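Local atomic coordinates of restriction endonuclease EcoP15I, restriction subunit (Escherichia coli, PDB entry 4ZCF), a protein that cleaves DNA, together with its methyltransferase (Mod) partner, 25-27 base pairs downstream of one of two inversely oriented CAGCAG sites, as the ATP-dependent restriction subunit. Residues A16-V21 with L263-L267; N78-M84 with Q247-G253; T146-E150 with A166-F170; V213-R217 with E242-A246. All coordinates share one frame; numbering follows the deposited sequence.

Interaction 1: A16-V21 with L263-L267; sequences AGVDAV and LVYRL
Y265, on strand 263-267, lies against the helix that carries A16, G17 and A20, helix and strand running nearly antiparallel. From the backbone outward, its CB meets the methyl of A20, CB to CB at 3.8 Å. CG, CD1 and CD2 then face G17, whose CA sits 3.9 Å from the centroid of the Y265 ring, 13° off the normal, as a CH-pi contact over one face. Farther out, CE1 of Y265 touches A16 CB at 3.6 Å. At the tip, the hydroxyl turns to the backbone carbonyl of H13 in a weak hydrogen bond. With CG of Y265 anti to the backbone N (chi1 -179°), the side chain lies along the helix and reaches A16, G17 and A20 together. One residue earlier, V264 directs CG1 at A20, 3.7 Å from A20 CB, and at V21. Helix 12-22 thus packs on the edge strand of the parallel sheet of the helicase-like fold, where Y265 also touches V82 and M84 of strand 79-84. No hydrogen bond links helix to strand. The contact therefore depends on shape: at G17 a CB would stand close to CD2 of Y265, and the bare CA lets the aromatic face approach the helix backbone.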
loop_
_atom_site.group_PDB
_atom_site.type_symbol
_atom_site.label_atom_id
_atom_site.label_comp_id
_atom_site.label_asym_id
_atom_site.label_seq_id
_atom_site.Cartn_x
_atom_site.Cartn_y
_atom_site.Cartn_z
ATOM N N ALA C 16 13.361 35.570 -17.848
ATOM C CA ALA C 16 12.564 36.285 -18.847
ATOM C C ALA C 16 11.228 35.577 -19.118
ATOM O O ALA C 16 10.191 36.236 -19.184
ATOM C CB ALA C 16 13.366 36.446 -20.130
ATOM N N GLY C 17 11.260 34.249 -19.200
ATOM C CA GLY C 17 10.063 33.429 -19.381
ATOM C C GLY C 17 9.185 33.357 -18.138
ATOM O O GLY C 17 7.961 33.257 -18.244
ATOM N N VAL C 18 9.797 33.392 -16.946
ATOM C CA VAL C 18 9.041 33.352 -15.696
ATOM C C VAL C 18 8.201 34.617 -15.630
ATOM O O VAL C 18 6.997 34.538 -15.440
ATOM C CB VAL C 18 9.940 33.202 -14.438
ATOM C CG1 VAL C 18 9.094 33.090 -13.180
ATOM C CG2 VAL C 18 10.889 32.013 -14.555
ATOM N N ASP C 19 8.848 35.773 -15.849
ATOM C CA ASP C 19 8.275 37.121 -15.827
ATOM C C ASP C 19 7.196 37.278 -16.890
ATOM O O ASP C 19 6.151 37.861 -16.608
ATOM C CB ASP C 19 9.380 38.171 -16.038
ATOM C CG ASP C 19 10.447 38.261 -14.953
ATOM O OD1 ASP C 19 10.427 37.423 -14.018
ATOM O OD2 ASP C 19 11.330 39.139 -15.062
ATOM N N ALA C 20 7.435 36.733 -18.100
ATOM C CA ALA C 20 6.487 36.824 -19.198
ATOM C C ALA C 20 5.119 36.176 -18.892
ATOM O O ALA C 20 4.105 36.705 -19.341
ATOM C CB ALA C 20 7.103 36.286 -20.471
ATOM N N VAL C 21 5.078 35.094 -18.066
ATOM C CA VAL C 21 3.817 34.443 -17.641
ATOM C C VAL C 21 3.243 35.217 -16.447
ATOM O O VAL C 21 2.023 35.390 -16.348
ATOM C CB VAL C 21 3.966 32.923 -17.327
ATOM C CG1 VAL C 21 2.625 32.279 -16.981
ATOM C CG2 VAL C 21 4.615 32.176 -18.485
ATOM N N LEU C 263 0.884 34.123 -27.400
ATOM C CA LEU C 263 2.339 34.026 -27.328
ATOM C C LEU C 263 2.897 35.119 -26.446
ATOM O O LEU C 263 2.765 36.310 -26.739
ATOM C CB LEU C 263 3.018 33.960 -28.701
ATOM C CG LEU C 263 4.546 33.844 -28.687
ATOM C CD1 LEU C 263 5.008 32.562 -28.011
ATOM C CD2 LEU C 263 5.112 33.932 -30.086
ATOM N N VAL C 264 3.483 34.688 -25.330
ATOM C CA VAL C 264 3.990 35.543 -24.275
ATOM C C VAL C 264 5.528 35.610 -24.234
ATOM O O VAL C 264 6.088 36.645 -23.862
ATOM C CB VAL C 264 3.286 35.105 -22.965
ATOM C CG1 VAL C 264 4.222 34.480 -21.939
ATOM C CG2 VAL C 264 2.461 36.225 -22.380
ATOM N N TYR C 265 6.207 34.534 -24.670
ATOM C CA TYR C 265 7.659 34.462 -24.670
ATOM C C TYR C 265 8.162 33.564 -25.805
ATOM O O TYR C 265 7.581 32.523 -26.051
ATOM C CB TYR C 265 8.162 33.992 -23.280
ATOM C CG TYR C 265 9.668 33.901 -23.153
ATOM C CD1 TYR C 265 10.448 35.046 -23.039
ATOM C CD2 TYR C 265 10.317 32.669 -23.171
ATOM C CE1 TYR C 265 11.839 34.972 -23.003
ATOM C CE2 TYR C 265 11.706 32.582 -23.111
ATOM C CZ TYR C 265 12.463 33.736 -23.011
ATOM O OH TYR C 265 13.830 33.660 -22.931
ATOM N N ARG C 266 9.240 33.976 -26.493
ATOM C CA ARG C 266 9.872 33.230 -27.579
ATOM C C ARG C 266 11.412 33.292 -27.560
ATOM O O ARG C 266 12.021 34.339 -27.815
ATOM C CB ARG C 266 9.303 33.635 -28.948
ATOM C CG ARG C 266 9.708 32.711 -30.093
ATOM C CD ARG C 266 8.559 32.468 -31.046
ATOM N NE ARG C 266 8.165 33.680 -31.768
ATOM C CZ ARG C 266 8.565 33.987 -32.999
ATOM N NH1 ARG C 266 9.377 33.172 -33.665
ATOM N NH2 ARG C 266 8.153 35.108 -33.574
ATOM N N LEU C 267 12.021 32.148 -27.248
ATOM C CA LEU C 267 13.455 31.917 -27.252
ATOM C C LEU C 267 13.617 30.813 -28.260
ATOM O O LEU C 267 13.317 29.656 -27.963
ATOM C CB LEU C 267 13.949 31.466 -25.863
ATOM C CG LEU C 267 15.430 31.087 -25.752
ATOM C CD1 LEU C 267 16.339 32.318 -25.863
ATOM C CD2 LEU C 267 15.690 30.369 -24.474
#

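Interaction 2: N78-M84 with Q247-G253; sequences NIIDVSM and QYIIRYG
D81 and R251 both set CG anti to their own carbonyl carbon and beside the backbone N (chi1 -62° in D81), so that the two side chains rise side by side from the same face of the sheet; a bend at chi3 of R251 (-63°) then turns the guanidinium edge to the carboxylate. The resulting salt bridge is side-on and two-pronged: NE of R251 meets OD1 of D81 at 2.6 Å, on its syn side but tilted out of the carboxylate plane, and NH2 of R251 meets OD2 of D81 at 2.8 Å from above that plane. Both oxygens lie close to the guanidinium plane, although the two flat groups are 33° apart. I79 CG2 rests on the arm of R251, 3.8 Å from R251 CD. A leucine in place of R251 would probably leave the buried D81 carboxylate without its charged mate and let it turn, with the amide of K261 still bound to OD2. The backbones pair as parallel strands, I80 N donating to I249 O at 2.8 Å and V82 N to R251 O at 3.0 Å; the bond from G253 N to V82 O is weak. On the other face V82 CB packs 3.6 Å from CD2 of Y252, and I80 touches I250. Strand 79-84 is flanked on its far side by strand 263-267, and strand 248-253 by strand 222-226, while helix 90-105, whose first residues K90 and T91 complete the P-loop, covers M84 and Y252, the latter meeting the ring of Y94.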
loop_
_atom_site.group_PDB
_atom_site.type_symbol
_atom_site.label_atom_id
_atom_site.label_comp_id
_atom_site.label_asym_id
_atom_site.label_seq_id
_atom_site.Cartn_x
_atom_site.Cartn_y
_atom_site.Cartn_z
ATOM N N ASN C 78 -7.964 31.092 -22.530
ATOM C CA ASN C 78 -7.173 31.048 -21.286
ATOM C C ASN C 78 -5.834 30.324 -21.475
ATOM O O ASN C 78 -5.145 30.025 -20.504
ATOM C CB ASN C 78 -7.995 30.476 -20.101
ATOM C CG ASN C 78 -8.568 29.078 -20.279
ATOM O OD1 ASN C 78 -8.449 28.422 -21.322
ATOM N ND2 ASN C 78 -9.229 28.596 -19.246
ATOM N N ILE C 79 -5.459 30.093 -22.738
ATOM C CA ILE C 79 -4.223 29.442 -23.119
ATOM C C ILE C 79 -3.101 30.454 -23.317
ATOM O O ILE C 79 -3.180 31.312 -24.192
ATOM C CB ILE C 79 -4.438 28.501 -24.328
ATOM C CG1 ILE C 79 -5.481 27.402 -23.981
ATOM C CG2 ILE C 79 -3.111 27.897 -24.813
ATOM C CD1 ILE C 79 -6.112 26.729 -25.165
ATOM N N ILE C 80 -2.056 30.345 -22.490
ATOM C CA ILE C 80 -0.852 31.175 -22.547
ATOM C C ILE C 80 0.289 30.316 -23.149
ATOM O O ILE C 80 0.445 29.147 -22.766
ATOM C CB ILE C 80 -0.528 31.735 -21.133
ATOM C CG1 ILE C 80 -1.739 32.509 -20.562
ATOM C CG2 ILE C 80 0.741 32.594 -21.134
ATOM C CD1 ILE C 80 -1.806 32.604 -19.064
ATOM N N ASP C 81 1.054 30.877 -24.113
ATOM C CA ASP C 81 2.140 30.138 -24.759
ATOM C C ASP C 81 3.531 30.659 -24.491
ATOM O O ASP C 81 3.769 31.865 -24.519
ATOM C CB ASP C 81 1.907 29.996 -26.261
ATOM C CG ASP C 81 0.652 29.226 -26.589
ATOM O OD1 ASP C 81 0.322 28.284 -25.838
ATOM O OD2 ASP C 81 0.014 29.545 -27.611
ATOM N N VAL C 82 4.456 29.717 -24.249
ATOM C CA VAL C 82 5.875 29.948 -24.007
ATOM C C VAL C 82 6.625 29.064 -25.002
ATOM O O VAL C 82 6.348 27.862 -25.094
ATOM C CB VAL C 82 6.286 29.655 -22.533
ATOM C CG1 VAL C 82 7.787 29.789 -22.332
ATOM C CG2 VAL C 82 5.544 30.552 -21.555
ATOM N N SER C 83 7.535 29.669 -25.771
ATOM C CA SER C 83 8.334 28.963 -26.757
ATOM C C SER C 83 9.813 29.034 -26.387
ATOM O O SER C 83 10.409 30.112 -26.315
ATOM C CB SER C 83 8.070 29.480 -28.168
ATOM O OG SER C 83 8.809 28.716 -29.105
ATOM N N MET C 84 10.382 27.866 -26.078
ATOM C CA MET C 84 11.780 27.710 -25.680
ATOM C C MET C 84 12.348 26.542 -26.413
ATOM O O MET C 84 11.731 25.479 -26.427
ATOM C CB MET C 84 11.903 27.468 -24.170
ATOM C CG MET C 84 11.236 28.519 -23.342
ATOM S SD MET C 84 12.203 28.848 -21.891
ATOM C CE MET C 84 11.081 29.675 -20.999
ATOM N N GLN C 247 -8.450 26.744 -15.007
ATOM C CA GLN C 247 -8.450 28.202 -14.876
ATOM C C GLN C 247 -7.697 28.838 -16.025
ATOM O O GLN C 247 -8.230 29.751 -16.652
ATOM C CB GLN C 247 -7.899 28.663 -13.515
ATOM C CG GLN C 247 -8.904 28.585 -12.376
ATOM C CD GLN C 247 -8.286 28.990 -11.059
ATOM O OE1 GLN C 247 -8.086 30.168 -10.767
ATOM N NE2 GLN C 247 -7.982 28.022 -10.221
ATOM N N TYR C 248 -6.475 28.327 -16.318
ATOM C CA TYR C 248 -5.544 28.771 -17.368
ATOM C C TYR C 248 -4.629 27.622 -17.751
ATOM O O TYR C 248 -4.243 26.829 -16.888
ATOM C CB TYR C 248 -4.665 29.946 -16.880
ATOM C CG TYR C 248 -5.416 31.243 -16.702
ATOM C CD1 TYR C 248 -6.023 31.562 -15.490
ATOM C CD2 TYR C 248 -5.515 32.160 -17.743
ATOM C CE1 TYR C 248 -6.756 32.735 -15.335
ATOM C CE2 TYR C 248 -6.243 33.339 -17.598
ATOM C CZ TYR C 248 -6.861 33.620 -16.390
ATOM O OH TYR C 248 -7.588 34.770 -16.237
ATOM N N ILE C 249 -4.250 27.561 -19.034
ATOM C CA ILE C 249 -3.359 26.536 -19.581
ATOM C C ILE C 249 -2.059 27.170 -20.117
ATOM O O ILE C 249 -2.112 27.980 -21.044
ATOM C CB ILE C 249 -4.084 25.644 -20.640
ATOM C CG1 ILE C 249 -5.294 24.883 -20.031
ATOM C CG2 ILE C 249 -3.123 24.680 -21.316
ATOM C CD1 ILE C 249 -6.454 24.755 -20.947
ATOM N N ILE C 250 -0.895 26.781 -19.551
ATOM C CA ILE C 250 0.400 27.301 -20.000
ATOM C C ILE C 250 1.162 26.216 -20.777
ATOM O O ILE C 250 1.571 25.227 -20.172
ATOM C CB ILE C 250 1.250 27.998 -18.888
ATOM C CG1 ILE C 250 0.391 28.777 -17.854
ATOM C CG2 ILE C 250 2.247 28.950 -19.552
ATOM C CD1 ILE C 250 -0.110 28.020 -16.640
ATOM N N ARG C 251 1.315 26.390 -22.122
ATOM C CA ARG C 251 1.963 25.415 -23.026
ATOM C C ARG C 251 3.433 25.734 -23.236
ATOM O O ARG C 251 3.781 26.889 -23.495
ATOM C CB ARG C 251 1.245 25.303 -24.379
ATOM C CG ARG C 251 -0.279 25.128 -24.314
ATOM C CD ARG C 251 -0.894 24.877 -25.694
ATOM N NE ARG C 251 -0.700 26.003 -26.617
ATOM C CZ ARG C 251 -1.019 25.999 -27.909
ATOM N NH1 ARG C 251 -1.578 24.927 -28.462
ATOM N NH2 ARG C 251 -0.785 27.070 -28.661
ATOM N N TYR C 252 4.298 24.713 -23.134
ATOM C CA TYR C 252 5.750 24.892 -23.223
ATOM C C TYR C 252 6.359 23.972 -24.218
ATOM O O TYR C 252 6.191 22.751 -24.122
ATOM C CB TYR C 252 6.416 24.638 -21.857
ATOM C CG TYR C 252 6.054 25.662 -20.806
ATOM C CD1 TYR C 252 4.877 25.545 -20.070
ATOM C CD2 TYR C 252 6.921 26.707 -20.496
ATOM C CE1 TYR C 252 4.560 26.459 -19.070
ATOM C CE2 TYR C 252 6.605 27.636 -19.506
ATOM C CZ TYR C 252 5.413 27.519 -18.811
ATOM O OH TYR C 252 5.074 28.432 -17.853
ATOM N N GLY C 253 7.118 24.545 -25.135
ATOM C CA GLY C 253 7.788 23.745 -26.141
ATOM C C GLY C 253 8.535 24.539 -27.175
ATOM O O GLY C 253 8.594 25.768 -27.118
#

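Interaction 3: T146-E150 with A166-F170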
loop_
_atom_site.group_PDB
_atom_site.type_symbol
_atom_site.label_atom_id
_atom_site.label_comp_id
_atom_site.label_asym_id
_atom_site.label_seq_id
_atom_site.Cartn_x
_atom_site.Cartn_y
_atom_site.Cartn_z
ATOM N N THR C 146 4.438 15.805 -4.916
ATOM C CA THR C 146 4.266 15.297 -6.266
ATOM C C THR C 146 3.449 14.017 -6.254
ATOM O O THR C 146 3.715 13.123 -5.454
ATOM C CB THR C 146 5.626 15.295 -7.019
ATOM O OG1 THR C 146 5.474 14.780 -8.344
ATOM C CG2 THR C 146 6.700 14.543 -6.280
ATOM N N TYR C 147 2.404 13.972 -7.091
ATOM C CA TYR C 147 1.466 12.862 -7.228
ATOM C C TYR C 147 1.582 12.403 -8.666
ATOM O O TYR C 147 1.233 13.136 -9.589
ATOM C CB TYR C 147 0.020 13.317 -6.896
ATOM C CG TYR C 147 -0.082 14.068 -5.588
ATOM C CD1 TYR C 147 0.067 15.449 -5.542
ATOM C CD2 TYR C 147 -0.287 13.394 -4.386
ATOM C CE1 TYR C 147 0.021 16.142 -4.334
ATOM C CE2 TYR C 147 -0.356 14.080 -3.172
ATOM C CZ TYR C 147 -0.170 15.452 -3.149
ATOM O OH TYR C 147 -0.206 16.142 -1.966
ATOM N N VAL C 148 2.120 11.212 -8.862
ATOM C CA VAL C 148 2.353 10.687 -10.194
ATOM C C VAL C 148 1.280 9.690 -10.538
ATOM O O VAL C 148 1.137 8.708 -9.823
ATOM C CB VAL C 148 3.788 10.100 -10.323
ATOM C CG1 VAL C 148 4.115 9.754 -11.775
ATOM C CG2 VAL C 148 4.821 11.070 -9.759
ATOM N N VAL C 149 0.513 9.952 -11.627
ATOM C CA VAL C 149 -0.544 9.062 -12.141
ATOM C C VAL C 149 0.136 7.926 -12.917
ATOM O O VAL C 149 0.790 8.170 -13.940
ATOM C CB VAL C 149 -1.616 9.789 -12.988
ATOM C CG1 VAL C 149 -2.632 8.797 -13.557
ATOM C CG2 VAL C 149 -2.321 10.870 -12.175
ATOM N N GLU C 150 0.005 6.692 -12.396
ATOM C CA GLU C 150 0.620 5.492 -12.964
ATOM C C GLU C 150 -0.408 4.414 -13.254
ATOM O O GLU C 150 -1.282 4.148 -12.436
ATOM C CB GLU C 150 1.678 4.930 -12.001
ATOM C CG GLU C 150 2.827 5.876 -11.693
ATOM C CD GLU C 150 3.466 5.628 -10.342
ATOM O OE1 GLU C 150 4.623 5.150 -10.314
ATOM O OE2 GLU C 150 2.812 5.916 -9.312
ATOM N N ALA C 166 -2.967 8.491 -6.931
ATOM C CA ALA C 166 -2.399 9.812 -7.219
ATOM C C ALA C 166 -3.517 10.874 -7.236
ATOM O O ALA C 166 -3.400 11.872 -6.523
ATOM C CB ALA C 166 -1.681 9.785 -8.553
ATOM N N ILE C 167 -4.624 10.608 -7.983
ATOM C CA ILE C 167 -5.809 11.472 -8.089
ATOM C C ILE C 167 -6.518 11.672 -6.724
ATOM O O ILE C 167 -6.686 12.818 -6.293
ATOM C CB ILE C 167 -6.742 11.074 -9.280
ATOM C CG1 ILE C 167 -6.027 11.340 -10.622
ATOM C CG2 ILE C 167 -8.096 11.847 -9.231
ATOM C CD1 ILE C 167 -6.189 10.302 -11.622
ATOM N N HIS C 168 -6.865 10.564 -6.024
ATOM C CA HIS C 168 -7.455 10.608 -4.680
ATOM C C HIS C 168 -6.622 11.551 -3.788
ATOM O O HIS C 168 -7.152 12.551 -3.326
ATOM C CB HIS C 168 -7.542 9.195 -4.053
ATOM C CG HIS C 168 -7.802 9.227 -2.573
ATOM N ND1 HIS C 168 -6.782 9.022 -1.657
ATOM C CD2 HIS C 168 -8.930 9.549 -1.898
ATOM C CE1 HIS C 168 -7.330 9.192 -0.464
ATOM N NE2 HIS C 168 -8.622 9.511 -0.560
ATOM N N ASP C 169 -5.312 11.268 -3.628
ATOM C CA ASP C 169 -4.359 12.046 -2.823
ATOM C C ASP C 169 -4.200 13.505 -3.233
ATOM O O ASP C 169 -4.033 14.347 -2.362
ATOM C CB ASP C 169 -2.976 11.383 -2.844
ATOM C CG ASP C 169 -2.900 9.965 -2.300
ATOM O OD1 ASP C 169 -3.877 9.519 -1.648
ATOM O OD2 ASP C 169 -1.858 9.312 -2.506
ATOM N N PHE C 170 -4.189 13.801 -4.549
ATOM C CA PHE C 170 -4.023 15.159 -5.049
ATOM C C PHE C 170 -5.278 15.974 -4.734
ATOM O O PHE C 170 -5.169 17.072 -4.200
ATOM C CB PHE C 170 -3.682 15.165 -6.569
ATOM C CG PHE C 170 -3.654 16.527 -7.248
ATOM C CD1 PHE C 170 -2.532 17.342 -7.166
ATOM C CD2 PHE C 170 -4.740 16.971 -8.001
ATOM C CE1 PHE C 170 -2.498 18.581 -7.814
ATOM C CE2 PHE C 170 -4.702 18.205 -8.662
ATOM C CZ PHE C 170 -3.589 19.010 -8.547
#
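Y147 and F170 make the close-packed half of this contact between edge strand 143-148 and helix 165-172, which with the neighbouring parallel strand 180-186 form a beta-alpha-beta crossover. The F170 backbone sits squarely over one face of the tyrosine, its CA 4.0 Å from the centroid of the Y147 ring and only 4° off the normal, a CH-pi contact. Because F170 carries CG anti to its backbone N (chi1 173°), its ring swings past Y147 and presents its edge to CD1, with CD1 of Y147 and CD1 of F170 3.6 Å apart; the two planes meet obliquely at 70°. Beside them, A166 points its methyl at the strand backbone near V148 O, and V149 CG2 fills in against A166 CB (3.8 Å) and I167 CD1 (3.9 Å). The D169 side is looser, partly exposed and with little of the residue covered by the strand. Of its side chain, CB is what meets Y147, 3.7 Å from CD2 of Y147, and the carboxylate turns off to H168, whose ND1 donates to OD1 of D169 at 2.9 Å. A weak, long ion pair joins D169 to R186 of a neighbouring subunit. Replacing Y147 by an alanine would probably open a gap beside F170 and deprive H182 of its hydroxyl partner. Strand and helix share no hydrogen bond, so aromatic and aliphatic surfaces join them, while Y147 OH turns to H182 on strand 180-186 and the D169 carboxylate to H168 of its own helix.

Interaction 4: V213-R217 with E242-A246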
loop_
_atom_site.group_PDB
_atom_site.type_symbol
_atom_site.label_atom_id
_atom_site.label_comp_id
_atom_site.label_asym_id
_atom_site.label_seq_id
_atom_site.Cartn_x
_atom_site.Cartn_y
_atom_site.Cartn_z
ATOM N N VAL C 213 -12.253 12.799 -13.257
ATOM C CA VAL C 213 -12.339 14.068 -14.004
ATOM C C VAL C 213 -13.170 15.161 -13.293
ATOM O O VAL C 213 -12.723 16.309 -13.228
ATOM C CB VAL C 213 -12.598 13.945 -15.544
ATOM C CG1 VAL C 213 -13.939 13.284 -15.863
ATOM C CG2 VAL C 213 -12.493 15.297 -16.248
ATOM N N ASP C 214 -14.344 14.799 -12.722
ATOM C CA ASP C 214 -15.214 15.727 -11.963
ATOM C C ASP C 214 -14.517 16.190 -10.674
ATOM O O ASP C 214 -14.691 17.341 -10.250
ATOM C CB ASP C 214 -16.557 15.067 -11.608
ATOM C CG ASP C 214 -17.453 14.722 -12.779
ATOM O OD1 ASP C 214 -17.340 15.383 -13.829
ATOM O OD2 ASP C 214 -18.311 13.827 -12.623
ATOM N N ALA C 215 -13.722 15.289 -10.060
ATOM C CA ALA C 215 -12.974 15.603 -8.854
ATOM C C ALA C 215 -11.836 16.587 -9.172
ATOM O O ALA C 215 -11.630 17.524 -8.395
ATOM C CB ALA C 215 -12.425 14.340 -8.236
ATOM N N LEU C 216 -11.132 16.403 -10.327
ATOM C CA LEU C 216 -10.031 17.273 -10.758
ATOM C C LEU C 216 -10.532 18.617 -11.251
ATOM O O LEU C 216 -9.911 19.643 -10.963
ATOM C CB LEU C 216 -9.134 16.604 -11.800
ATOM C CG LEU C 216 -8.299 15.399 -11.325
ATOM C CD1 LEU C 216 -8.033 14.454 -12.442
ATOM C CD2 LEU C 216 -7.005 15.826 -10.709
ATOM N N ARG C 217 -11.680 18.625 -11.958
ATOM C CA ARG C 217 -12.307 19.855 -12.434
ATOM C C ARG C 217 -12.649 20.785 -11.245
ATOM O O ARG C 217 -12.323 21.972 -11.294
ATOM C CB ARG C 217 -13.539 19.540 -13.285
ATOM C CG ARG C 217 -14.231 20.793 -13.819
ATOM C CD ARG C 217 -15.633 20.544 -14.312
ATOM N NE ARG C 217 -15.670 19.600 -15.434
ATOM C CZ ARG C 217 -16.277 18.417 -15.402
ATOM N NH1 ARG C 217 -16.907 18.018 -14.305
ATOM N NH2 ARG C 217 -16.270 17.632 -16.468
ATOM N N GLU C 242 -9.705 19.448 -21.934
ATOM C CA GLU C 242 -10.800 20.448 -21.898
ATOM C C GLU C 242 -11.860 20.124 -20.819
ATOM O O GLU C 242 -12.420 21.044 -20.234
ATOM C CB GLU C 242 -11.484 20.616 -23.267
ATOM C CG GLU C 242 -10.708 21.464 -24.260
ATOM C CD GLU C 242 -11.189 21.489 -25.706
ATOM O OE1 GLU C 242 -12.331 21.053 -25.984
ATOM O OE2 GLU C 242 -10.426 21.991 -26.562
ATOM N N LYS C 243 -12.090 18.826 -20.531
ATOM C CA LYS C 243 -13.044 18.350 -19.527
ATOM C C LYS C 243 -12.746 18.849 -18.102
ATOM O O LYS C 243 -13.649 18.824 -17.262
ATOM C CB LYS C 243 -13.089 16.815 -19.512
ATOM C CG LYS C 243 -13.911 16.148 -20.601
ATOM C CD LYS C 243 -13.691 14.631 -20.545
ATOM C CE LYS C 243 -14.511 13.890 -21.561
ATOM N NZ LYS C 243 -13.944 12.544 -21.844
ATOM N N PHE C 244 -11.486 19.254 -17.812
ATOM C CA PHE C 244 -11.087 19.741 -16.481
ATOM C C PHE C 244 -11.530 21.169 -16.174
ATOM O O PHE C 244 -11.370 21.606 -15.033
ATOM C CB PHE C 244 -9.565 19.639 -16.273
ATOM C CG PHE C 244 -8.999 18.246 -16.271
ATOM C CD1 PHE C 244 -9.549 17.255 -15.466
ATOM C CD2 PHE C 244 -7.880 17.935 -17.033
ATOM C CE1 PHE C 244 -9.027 15.964 -15.470
ATOM C CE2 PHE C 244 -7.347 16.652 -17.024
ATOM C CZ PHE C 244 -7.925 15.672 -16.245
ATOM N N ASN C 245 -12.026 21.911 -17.193
ATOM C CA ASN C 245 -12.424 23.316 -17.098
ATOM C C ASN C 245 -11.408 24.096 -16.246
ATOM O O ASN C 245 -11.729 24.654 -15.172
ATOM C CB ASN C 245 -13.903 23.484 -16.668
ATOM C CG ASN C 245 -14.889 22.908 -17.679
ATOM O OD1 ASN C 245 -15.550 21.888 -17.437
ATOM N ND2 ASN C 245 -14.983 23.521 -18.856
ATOM N N ALA C 246 -10.137 24.003 -16.704
ATOM C CA ALA C 246 -8.957 24.587 -16.077
ATOM C C ALA C 246 -9.020 26.120 -16.061
ATOM O O ALA C 246 -9.587 26.726 -16.980
ATOM C CB ALA C 246 -7.714 24.118 -16.801
#
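R217 and F244 carry the contact between the end of helix 212-217 and the turn that links helix 236-242 to strand 248-253. The arginine works the polar side. Its NE lies 2.8 Å from K243 O and 3.0 Å from N245 OD1, and its NH2 lies 3.0 Å from the same K243 O; all three hydrogen bonds are weak, their N-H directions well off line, and together they hold the guanidinium loosely beside the turn. Its aliphatic stem runs alongside the F244 carbonyl. On the apolar side the F244 ring reaches back to two helix residues: CE1 of F244 is 3.5 Å from L216 CD1 and 3.6 Å from V213 CG2, which stands anti to the valine's backbone N. One shell out, D214 holds the guanidinium from the helix side, its OD1 bound to NH1 of R217 at 2.7 Å in a salt bridge. The turn itself, a type I beta turn from E242, ends at N245, the first residue to leave helical backbone angles, with phi 41°, which probably helps bring OD1 within reach of NE. Farther out, NZ of K243 bonds N240, F244 also rests on I223 of sheet strand 222-226, and L216 backs onto I167 and F170. Chemically, one arginine spans helix and turn: D214 probably steadies its charge, while backbone and amide oxygens share its other donors beside a hydrophobic ring contact.

Overall arrangement
All four contacts belong to the N-terminal parallel sheet of the helicase-like region or to the elements packed on it. Interactions 1 and 2 join through neighbouring strands 263-267 and 79-84: L267 N lies 2.8 Å from S83 O and Y265 O 2.9 Å from S83 N. Interactions 2 and 4 touch where N78 ND2 lies 3.0 Å from A246 O, and 3 and 4 where F170 CD2 is 3.7 Å from L216 CD2. Interaction 3 sits at the opposite edge of the sheet from interaction 1, their centres about 29 Å apart. Interaction 2 comes nearest the nucleotide, the side chain of Y252 about 7 Å from AMP. The side chain of D169 is about 8 Å from a manganese ion.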